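PDB 5MRU: tetracycline Repressor, class A from Pseudomonas sp., which represses the tetracycline resistance gene by binding its operator DNA through a helix-turn-helix, and loses operator affinity when tetracycline binds. Local coordinates for residues 123-126 and 127-131. Sequence-based numbering, arbitrary orientation.
Sequences AGFS and AGDAV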
ATOM      1  N   ALA A 123      12.243 -25.644  -0.426  1.00127.47           N
ATOM      2  CA  ALA A 123      13.416 -25.042  -1.063  1.00127.18           C
ATOM      3  C   ALA A 123      14.498 -24.474  -0.122  1.00129.53           C
ATOM      4  O   ALA A 123      15.589 -24.123  -0.593  1.00130.45           O
ATOM      5  CB  ALA A 123      12.976 -23.981  -2.052  1.00118.49           C
ATOM      6  N   GLY A 124      14.213 -24.372   1.177  1.00131.24           N
ATOM      7  CA  GLY A 124      15.265 -24.057   2.177  1.00134.22           C
ATOM      8  C   GLY A 124      15.035 -22.883   3.124  1.00128.91           C
ATOM      9  O   GLY A 124      15.944 -22.489   3.865  1.00130.71           O
ATOM     10  N   PHE A 125      13.833 -22.317   3.099  1.00121.86           N
ATOM     11  CA  PHE A 125      13.458 -21.275   4.052  1.00116.77           C
ATOM     12  C   PHE A 125      12.831 -21.857   5.317  1.00120.35           C
ATOM     13  O   PHE A 125      12.111 -22.847   5.243  1.00123.81           O
ATOM     14  CB  PHE A 125      12.461 -20.332   3.396  1.00107.50           C
ATOM     15  CG  PHE A 125      13.098 -19.322   2.514  1.00102.66           C
ATOM     16  CD1 PHE A 125      13.630 -18.163   3.059  1.00 99.72           C
ATOM     17  CD2 PHE A 125      13.179 -19.526   1.144  1.00101.80           C
ATOM     18  CE1 PHE A 125      14.229 -17.218   2.257  1.00 96.59           C
ATOM     19  CE2 PHE A 125      13.774 -18.580   0.326  1.00 98.35           C
ATOM     20  CZ  PHE A 125      14.301 -17.424   0.887  1.00 96.21           C
ATOM     21  N   SER A 126      13.068 -21.231   6.469  1.00120.12           N
ATOM     22  CA  SER A 126      12.364 -21.623   7.699  1.00123.20           C
ATOM     23  C   SER A 126      10.892 -21.178   7.655  1.00116.56           C
ATOM     24  O   SER A 126      10.476 -20.448   6.758  1.00109.71           O
ATOM     25  CB  SER A 126      13.049 -21.039   8.928  1.00125.69           C
ATOM     26  OG  SER A 126      12.817 -19.647   8.990  1.00120.66           O
ATOM     27  N   ALA A 127      10.109 -21.618   8.637  1.00118.84           N
ATOM     28  CA  ALA A 127       8.670 -21.341   8.649  1.00114.21           C
ATOM     29  C   ALA A 127       8.373 -19.840   8.670  1.00106.05           C
ATOM     30  O   ALA A 127       7.621 -19.335   7.841  1.00 99.42           O
ATOM     31  CB  ALA A 127       8.014 -22.021   9.840  1.00119.83           C
ATOM     32  N   GLY A 128       8.982 -19.142   9.624  1.00106.55           N
ATOM     33  CA  GLY A 128       8.785 -17.711   9.804  1.00100.16           C
ATOM     34  C   GLY A 128       9.361 -16.904   8.662  1.00 94.72           C
ATOM     35  O   GLY A 128       8.839 -15.839   8.328  1.00 89.68           O
ATOM     36  N   ASP A 129      10.443 -17.404   8.071  1.00 96.91           N
ATOM     37  CA  ASP A 129      11.015 -16.788   6.884  1.00 92.49           C
ATOM     38  C   ASP A 129      10.076 -16.875   5.706  1.00 87.68           C
ATOM     39  O   ASP A 129       9.976 -15.930   4.920  1.00 82.45           O
ATOM     40  CB  ASP A 129      12.340 -17.448   6.495  1.00 97.03           C
ATOM     41  CG  ASP A 129      13.479 -17.018   7.369  1.00100.48           C
ATOM     42  OD1 ASP A 129      13.426 -15.871   7.853  1.00 97.10           O
ATOM     43  OD2 ASP A 129      14.431 -17.816   7.564  1.00106.43           O
ATOM     44  N   ALA A 130       9.403 -18.005   5.559  1.00 90.82           N
ATOM     45  CA  ALA A 130       8.513 -18.187   4.411  1.00 88.60           C
ATOM     46  C   ALA A 130       7.288 -17.276   4.505  1.00 83.75           C
ATOM     47  O   ALA A 130       6.899 -16.682   3.507  1.00 79.36           O
ATOM     48  CB  ALA A 130       8.096 -19.646   4.265  1.00 93.98           C
ATOM     49  N   VAL A 131       6.698 -17.164   5.698  1.00 85.83           N
ATOM     50  CA  VAL A 131       5.576 -16.259   5.922  1.00 81.66           C
ATOM     51  C   VAL A 131       6.033 -14.859   5.585  1.00 78.11           C
ATOM     52  O   VAL A 131       5.332 -14.137   4.864  1.00 75.58           O
ATOM     53  CB  VAL A 131       5.074 -16.235   7.383  1.00 84.29           C
ATOM     54  CG1 VAL A 131       3.778 -15.433   7.461  1.00 79.55           C
ATOM     55  CG2 VAL A 131       4.890 -17.638   7.944  1.00 90.16           C
TER
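S126 O accepts from A130 N at 2.9 Å, the first i to i+4 backbone bond of helix 127-153. The side chain of S126 turns back over the same helix start. A chi1 of 72° tucks OG in between the residue's own N and C, which brings it near the amide of D129. D129 N gives S126 OG a weak bond of 3.4 Å, fairly straight at 153°. S126 OG in turn donates to D129 OD2 at 2.8 Å, also a weak bond. S126 is thus the N-cap of the helix, and its OG joins both the amide and the carboxylate of D129. The negative carboxylate at a helix N-terminus probably interacts favourably with the helix dipole. Two residues before S126, at G124, helix 107-123 ends in a Schellman motif, with G124 at positive phi. Only G124, F125 and S126 separate helix 107-123 from helix 127-153 in the ligand-binding domain. F125 is buried and its CB points toward the start of helix 127-153. D129 CB meets the edge of its ring near the ring plane, 3.7 Å from F125 CD1, and the ring and carboxylate planes are 81° apart. Beyond the turn, F125 packs edge-to-face with W75 of helix 75-91 and touches R201 and R202 near the end of the modelled chain. D129 also touches R201. A130 CB lies 3.5 Å from S126 O. The A130 side chain is about 9 Å from the bound 5a,6-anhydrotetracycline.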